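Local coordinates for protein MmeI (Methylophilus methylotrophus, PDB 5HR4) that probably methylates adenine in DNA at N6 with S-adenosylmethionine, as the modification activity of a type IIL restriction-modification enzyme that recognises and binds specific DNA, at residues K713-E716 and F717-S721; S722-P725 and T726-A730. All coordinates share one frame; numbering follows the deposited sequence.

Contact 1. Residues K713-E716 and F717-S721; sequences KVQE and FRLKS. With nucleotides of chain C.
Val-714 and Arg-718, one helical turn apart, run side by side and point the same way. The CG1 methyl of Val-714, anti to its own backbone N (chi1 171°), is the branch that meets the arginine, 3.6 Å from Arg-718 CD and also close to NH1, approaching the guanidinium obliquely. The arginine chain bends at chi2 and chi3 along this methyl. Its polar end is held by carbonyls elsewhere: NH1 bonds to the oxygen of Thr-647, NH2 to those of Ser-729 and Lys-735, so the buried guanidinium is met by three carbonyl oxygens, which probably helps offset its charge. Cut back to an alanine here, the side chain would probably leave these carbonyls without their shared donor and the flank of Val-714 uncovered. In the backbone, Arg-718 N donates to Val-714 O at 2.8 Å. Leu-719 brings its CG to 3.4 Å from Gln-715 O, while its CD1 lies 4.3 Å from Gln-715 CG; Gln-715 NE2 itself reaches the carbonyl of Ala-730. Phe-717 turns its ring away from the turn before it, CG anti to the backbone N (chi1 166°), and packs on a DNA sugar. The last bond of the series, Lys-720 N to Glu-716 O, is weak at 3.3 Å. In the loop that follows, Ser-721 gives its OG to OP1 of DG10 of chain C at 2.8 Å. This series of i to i+4 backbone bonds with a phosphate-binding serine after it is the late part of helix 705-719, brought to the DNA backbone within the target recognition domain.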
loop_
_atom_site.group_PDB
_atom_site.type_symbol
_atom_site.label_atom_id
_atom_site.label_comp_id
_atom_site.label_asym_id
_atom_site.label_seq_id
_atom_site.Cartn_x
_atom_site.Cartn_y
_atom_site.Cartn_z
ATOM N N LYS A 713 -5.473 -37.436 5.458
ATOM C CA LYS A 713 -5.567 -36.033 5.871
ATOM C C LYS A 713 -5.195 -35.096 4.728
ATOM O O LYS A 713 -5.832 -34.044 4.542
ATOM C CB LYS A 713 -4.688 -35.769 7.093
ATOM C CG LYS A 713 -5.480 -35.476 8.369
ATOM C CD LYS A 713 -5.119 -36.432 9.493
ATOM C CE LYS A 713 -5.981 -36.190 10.735
ATOM N NZ LYS A 713 -5.204 -35.611 11.888
ATOM N N VAL A 714 -4.198 -35.476 3.934
ATOM C CA VAL A 714 -3.880 -34.703 2.738
ATOM C C VAL A 714 -5.105 -34.604 1.846
ATOM O O VAL A 714 -5.532 -33.504 1.471
ATOM C CB VAL A 714 -2.686 -35.319 1.985
ATOM C CG1 VAL A 714 -2.504 -34.644 0.642
ATOM C CG2 VAL A 714 -1.406 -35.209 2.819
ATOM N N GLN A 715 -5.726 -35.751 1.546
ATOM C CA GLN A 715 -6.853 -35.794 0.612
ATOM C C GLN A 715 -8.034 -34.950 1.090
ATOM O O GLN A 715 -8.667 -34.246 0.294
ATOM C CB GLN A 715 -7.289 -37.242 0.393
ATOM C CG GLN A 715 -8.546 -37.361 -0.464
ATOM C CD GLN A 715 -8.735 -38.732 -1.045
ATOM O OE1 GLN A 715 -9.344 -39.602 -0.416
ATOM N NE2 GLN A 715 -8.210 -38.943 -2.254
ATOM N N GLU A 716 -8.354 -35.008 2.385
ATOM C CA GLU A 716 -9.482 -34.228 2.880
ATOM C C GLU A 716 -9.196 -32.748 2.787
ATOM O O GLU A 716 -10.071 -31.962 2.398
ATOM C CB GLU A 716 -9.815 -34.619 4.312
ATOM C CG GLU A 716 -10.648 -35.884 4.346
ATOM C CD GLU A 716 -10.423 -36.727 5.578
ATOM O OE1 GLU A 716 -9.581 -36.340 6.423
ATOM O OE2 GLU A 716 -11.097 -37.781 5.695
ATOM N N PHE A 717 -7.973 -32.343 3.141
ATOM C CA PHE A 717 -7.610 -30.938 3.024
ATOM C C PHE A 717 -7.650 -30.512 1.568
ATOM O O PHE A 717 -8.202 -29.451 1.234
ATOM C CB PHE A 717 -6.224 -30.686 3.636
ATOM C CG PHE A 717 -5.617 -29.352 3.261
ATOM C CD1 PHE A 717 -5.864 -28.215 4.030
ATOM C CD2 PHE A 717 -4.805 -29.231 2.135
ATOM C CE1 PHE A 717 -5.303 -26.956 3.676
ATOM C CE2 PHE A 717 -4.243 -27.993 1.777
ATOM C CZ PHE A 717 -4.498 -26.854 2.551
ATOM N N ARG A 718 -7.093 -31.344 0.677
ATOM C CA ARG A 718 -7.032 -30.935 -0.721
ATOM C C ARG A 718 -8.422 -30.773 -1.329
ATOM O O ARG A 718 -8.615 -29.899 -2.179
ATOM C CB ARG A 718 -6.181 -31.914 -1.523
ATOM C CG ARG A 718 -4.880 -31.291 -2.029
ATOM C CD ARG A 718 -3.644 -32.089 -1.668
ATOM N NE ARG A 718 -3.137 -32.847 -2.803
ATOM C CZ ARG A 718 -1.913 -33.370 -2.870
ATOM N NH1 ARG A 718 -1.054 -33.212 -1.866
ATOM N NH2 ARG A 718 -1.538 -34.048 -3.953
ATOM N N LEU A 719 -9.415 -31.568 -0.891
ATOM C CA LEU A 719 -10.757 -31.420 -1.467
ATOM C C LEU A 719 -11.421 -30.130 -1.017
ATOM O O LEU A 719 -12.127 -29.489 -1.801
ATOM C CB LEU A 719 -11.656 -32.603 -1.117
ATOM C CG LEU A 719 -11.386 -33.963 -1.751
ATOM C CD1 LEU A 719 -12.145 -34.972 -0.926
ATOM C CD2 LEU A 719 -11.794 -33.999 -3.220
ATOM N N LYS A 720 -11.196 -29.719 0.233
ATOM C CA LYS A 720 -11.719 -28.433 0.691
ATOM C C LYS A 720 -11.145 -27.237 -0.075
ATOM O O LYS A 720 -11.602 -26.110 0.151
ATOM C CB LYS A 720 -11.439 -28.233 2.190
ATOM C CG LYS A 720 -11.947 -29.323 3.129
ATOM C CD LYS A 720 -12.018 -28.799 4.575
ATOM C CE LYS A 720 -11.461 -29.807 5.601
ATOM N NZ LYS A 720 -9.988 -29.615 5.903
ATOM N N SER A 721 -10.156 -27.434 -0.951
ATOM C CA SER A 721 -9.490 -26.293 -1.575
ATOM C C SER A 721 -10.476 -25.507 -2.428
ATOM O O SER A 721 -11.581 -25.962 -2.710
ATOM C CB SER A 721 -8.323 -26.741 -2.448
ATOM O OG SER A 721 -7.659 -25.613 -2.994
ATOM P P DG C 10 -4.630 -23.927 -2.333
ATOM O OP1 DG C 10 -5.480 -24.786 -1.472
ATOM O OP2 DG C 10 -4.041 -24.578 -3.524
ATOM O "O5'" DG C 10 -5.379 -22.598 -2.824
ATOM C "C5'" DG C 10 -5.386 -21.424 -1.986
ATOM C "C4'" DG C 10 -5.462 -20.130 -2.805
ATOM O "O4'" DG C 10 -4.135 -19.742 -3.232
ATOM C "C3'" DG C 10 -6.296 -20.189 -4.083
ATOM O "O3'" DG C 10 -6.792 -18.912 -4.350
ATOM C "C2'" DG C 10 -5.261 -20.589 -5.125
ATOM C "C1'" DG C 10 -4.056 -19.791 -4.652
ATOM N N9 DG C 10 -2.774 -20.375 -5.024
ATOM C C8 DG C 10 -2.404 -21.687 -4.926
ATOM N N7 DG C 10 -1.179 -21.916 -5.322
ATOM C C5 DG C 10 -0.710 -20.668 -5.709
ATOM C C6 DG C 10 0.559 -20.286 -6.218
ATOM O O6 DG C 10 1.547 -21.020 -6.446
ATOM N N1 DG C 10 0.618 -18.897 -6.478
ATOM C C2 DG C 10 -0.425 -18.015 -6.262
ATOM N N2 DG C 10 -0.205 -16.746 -6.573
ATOM N N3 DG C 10 -1.608 -18.367 -5.783
ATOM C C4 DG C 10 -1.682 -19.707 -5.533
#

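Contact 2. Residues S722-P725 and T726-A730; sequences SAKP and TRQSA. With nucleotides of chain C.
Ala-723 and Thr-726 pack at the DNA-facing start of a short helix, the methyl CB of Ala-723 lying 3.6 Å from Thr-726 OG1. The same methyl comes within 3.4 Å of N7 of DA11 of chain C, so it sits against both the threonine and the base. Thr-726 OG1, anti to its carbonyl carbon (chi1 -52°), donates to OP2 of DG10 of chain C at 2.7 Å. Ser-722 OG donates to OP2 of DA11 of chain C at 2.8 Å; two successive phosphates are thus gripped by hydroxyls. Pro-725 extends the surface to the third nucleotide, setting CG and CD against the C7 methyl of DT12 of chain C. Ala-723 is the N-cap of helix 724-729: its carbonyl accepts Arg-727 N at 3.2 Å, and more weakly Thr-726 N. The start of this helix and the loop leading into it, in the target recognition domain, therefore meet both backbone and bases of the DNA. Deeper in, Ser-729 OG donates to a lone pair of Thr-726 O. The outer flank is looser. There Arg-727 bends at chi3 (-62°) and folds back so that one guanidinium face lies over Lys-724 CA, with NH2 3.6 Å from Lys-724 CB, while NH1 makes weak bonds to the oxygens of Ser-722 and Ser-721. The two chains cross obliquely, and their like charges stay apart, Lys-724 NZ being 6.6 Å from Arg-727 NH2. Of exposed Gln-728 it is CG that comes nearest, 3.3 Å from Lys-724 O.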
loop_
_atom_site.group_PDB
_atom_site.type_symbol
_atom_site.label_atom_id
_atom_site.label_comp_id
_atom_site.label_asym_id
_atom_site.label_seq_id
_atom_site.Cartn_x
_atom_site.Cartn_y
_atom_site.Cartn_z
ATOM N N SER A 722 -10.065 -24.309 -2.857
ATOM C CA SER A 722 -10.870 -23.579 -3.829
ATOM C C SER A 722 -10.272 -23.561 -5.229
ATOM O O SER A 722 -10.976 -23.186 -6.172
ATOM C CB SER A 722 -11.130 -22.141 -3.371
ATOM O OG SER A 722 -9.913 -21.447 -3.137
ATOM N N ALA A 723 -9.018 -23.977 -5.409
ATOM C CA ALA A 723 -8.422 -24.014 -6.738
ATOM C C ALA A 723 -8.666 -25.382 -7.361
ATOM O O ALA A 723 -8.212 -26.407 -6.828
ATOM C CB ALA A 723 -6.931 -23.699 -6.678
ATOM N N LYS A 724 -9.380 -25.403 -8.485
ATOM C CA LYS A 724 -9.713 -26.675 -9.121
ATOM C C LYS A 724 -8.513 -27.602 -9.292
ATOM O O LYS A 724 -8.672 -28.815 -9.063
ATOM C CB LYS A 724 -10.408 -26.433 -10.473
ATOM C CG LYS A 724 -10.950 -27.713 -11.110
ATOM C CD LYS A 724 -11.963 -27.430 -12.203
ATOM C CE LYS A 724 -11.289 -27.130 -13.530
ATOM N NZ LYS A 724 -12.273 -26.761 -14.600
ATOM N N PRO A 725 -7.319 -27.137 -9.676
ATOM C CA PRO A 725 -6.187 -28.075 -9.763
ATOM C C PRO A 725 -5.820 -28.692 -8.428
ATOM O O PRO A 725 -5.309 -29.826 -8.395
ATOM C CB PRO A 725 -5.057 -27.201 -10.314
ATOM C CG PRO A 725 -5.757 -26.142 -11.096
ATOM C CD PRO A 725 -6.995 -25.841 -10.300
ATOM N N THR A 726 -6.059 -27.983 -7.319
ATOM C CA THR A 726 -5.761 -28.565 -6.014
ATOM C C THR A 726 -6.748 -29.685 -5.684
ATOM O O THR A 726 -6.332 -30.799 -5.330
ATOM C CB THR A 726 -5.756 -27.480 -4.934
ATOM O OG1 THR A 726 -4.905 -26.406 -5.346
ATOM C CG2 THR A 726 -5.211 -28.033 -3.640
ATOM N N ARG A 727 -8.060 -29.413 -5.823
ATOM C CA ARG A 727 -9.081 -30.460 -5.715
ATOM C C ARG A 727 -8.726 -31.673 -6.575
ATOM O O ARG A 727 -8.638 -32.798 -6.069
ATOM C CB ARG A 727 -10.459 -29.902 -6.099
ATOM C CG ARG A 727 -11.012 -28.883 -5.096
ATOM C CD ARG A 727 -12.511 -28.586 -5.241
ATOM N NE ARG A 727 -12.850 -27.992 -6.536
ATOM C CZ ARG A 727 -12.730 -26.698 -6.844
ATOM N NH1 ARG A 727 -12.268 -25.827 -5.948
ATOM N NH2 ARG A 727 -13.057 -26.269 -8.058
ATOM N N GLN A 728 -8.466 -31.452 -7.871
ATOM C CA GLN A 728 -7.977 -32.528 -8.732
ATOM C C GLN A 728 -6.851 -33.316 -8.078
ATOM O O GLN A 728 -6.836 -34.548 -8.140
ATOM C CB GLN A 728 -7.512 -31.970 -10.076
ATOM C CG GLN A 728 -8.659 -31.475 -10.946
ATOM C CD GLN A 728 -8.235 -31.071 -12.352
ATOM O OE1 GLN A 728 -7.050 -30.880 -12.632
ATOM N NE2 GLN A 728 -9.209 -30.934 -13.241
ATOM N N SER A 729 -5.911 -32.628 -7.422
ATOM C CA SER A 729 -4.750 -33.291 -6.830
ATOM C C SER A 729 -5.109 -34.156 -5.625
ATOM O O SER A 729 -4.264 -34.940 -5.168
ATOM C CB SER A 729 -3.715 -32.245 -6.407
ATOM O OG SER A 729 -3.962 -31.820 -5.079
ATOM N N ALA A 730 -6.334 -34.032 -5.100
ATOM C CA ALA A 730 -6.743 -34.835 -3.954
ATOM C C ALA A 730 -6.780 -36.323 -4.272
ATOM O O ALA A 730 -6.657 -37.144 -3.355
ATOM C CB ALA A 730 -8.112 -34.372 -3.457
ATOM P P DA C 11 -8.176 -18.685 -5.132
ATOM O OP1 DA C 11 -8.750 -17.482 -4.476
ATOM O OP2 DA C 11 -8.963 -19.938 -5.256
ATOM O "O5'" DA C 11 -7.698 -18.286 -6.588
ATOM C "C5'" DA C 11 -7.225 -17.003 -6.801
ATOM C "C4'" DA C 11 -6.319 -17.011 -7.982
ATOM O "O4'" DA C 11 -5.349 -18.051 -7.796
ATOM C "C3'" DA C 11 -7.020 -17.319 -9.289
ATOM O "O3'" DA C 11 -7.111 -16.111 -10.043
ATOM C "C2'" DA C 11 -6.139 -18.408 -9.968
ATOM C "C1'" DA C 11 -4.931 -18.528 -9.040
ATOM N N9 DA C 11 -4.412 -19.885 -8.825
ATOM C C8 DA C 11 -5.098 -20.988 -8.400
ATOM N N7 DA C 11 -4.346 -22.061 -8.250
ATOM C C5 DA C 11 -3.067 -21.617 -8.569
ATOM C C6 DA C 11 -1.795 -22.256 -8.600
ATOM N N6 DA C 11 -1.585 -23.551 -8.298
ATOM N N1 DA C 11 -0.747 -21.505 -8.964
ATOM C C2 DA C 11 -0.938 -20.228 -9.265
ATOM N N3 DA C 11 -2.055 -19.523 -9.271
ATOM C C4 DA C 11 -3.094 -20.276 -8.910
ATOM P P DG C 10 -4.630 -23.927 -2.333
ATOM O OP1 DG C 10 -5.480 -24.786 -1.472
ATOM O OP2 DG C 10 -4.041 -24.578 -3.524
ATOM O "O5'" DG C 10 -5.379 -22.598 -2.824
ATOM C "C5'" DG C 10 -5.386 -21.424 -1.986
ATOM C "C4'" DG C 10 -5.462 -20.130 -2.805
ATOM O "O4'" DG C 10 -4.135 -19.742 -3.232
ATOM C "C3'" DG C 10 -6.296 -20.189 -4.083
ATOM O "O3'" DG C 10 -6.792 -18.912 -4.350
ATOM C "C2'" DG C 10 -5.261 -20.589 -5.125
ATOM C "C1'" DG C 10 -4.056 -19.791 -4.652
ATOM N N9 DG C 10 -2.774 -20.375 -5.024
ATOM C C8 DG C 10 -2.404 -21.687 -4.926
ATOM N N7 DG C 10 -1.179 -21.916 -5.322
ATOM C C5 DG C 10 -0.710 -20.668 -5.709
ATOM C C6 DG C 10 0.559 -20.286 -6.218
ATOM O O6 DG C 10 1.547 -21.020 -6.446
ATOM N N1 DG C 10 0.618 -18.897 -6.478
ATOM C C2 DG C 10 -0.425 -18.015 -6.262
ATOM N N2 DG C 10 -0.205 -16.746 -6.573
ATOM N N3 DG C 10 -1.608 -18.367 -5.783
ATOM C C4 DG C 10 -1.682 -19.707 -5.533
ATOM P P DT C 12 -7.812 -16.091 -11.481
ATOM O OP1 DT C 12 -8.054 -14.680 -11.849
ATOM O OP2 DT C 12 -8.926 -17.078 -11.436
ATOM O "O5'" DT C 12 -6.673 -16.633 -12.462
ATOM C "C5'" DT C 12 -5.585 -15.823 -12.744
ATOM C "C4'" DT C 12 -4.556 -16.583 -13.541
ATOM O "O4'" DT C 12 -4.080 -17.712 -12.771
ATOM C "C3'" DT C 12 -5.067 -17.156 -14.866
ATOM O "O3'" DT C 12 -4.336 -16.584 -15.921
ATOM C "C2'" DT C 12 -4.799 -18.670 -14.748
ATOM C "C1'" DT C 12 -3.724 -18.717 -13.672
ATOM N N1 DT C 12 -3.643 -20.022 -12.960
ATOM C C2 DT C 12 -2.407 -20.543 -12.642
ATOM O O2 DT C 12 -1.359 -19.976 -12.879
ATOM N N3 DT C 12 -2.442 -21.758 -12.018
ATOM C C4 DT C 12 -3.559 -22.497 -11.697
ATOM O O4 DT C 12 -3.490 -23.576 -11.135
ATOM C C5 DT C 12 -4.813 -21.904 -12.060
ATOM C C7 DT C 12 -6.094 -22.618 -11.752
ATOM C C6 DT C 12 -4.795 -20.705 -12.671
#

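Contact 1 closes where contact 2 opens: residues 713-721 cover the last part of helix 705-719 and the loop that follows, and residues 722-730 lead the chain into and along helix 724-729, all within the target recognition domain. Their centres are about 9 Å apart. The two contacts meet at the loop, where Ser-721 OG packs against Thr-726 CB and is also hydrogen-bonded to Ala-723 N. The hydroxyls of Ser-721 and Thr-726 share one phosphate, that of DG10 of chain C, taking OP1 and OP2. Together they form two consecutive helices joined by a short loop, presenting hydroxyls to adjacent phosphates of one DNA strand and small nonpolar groups to its bases.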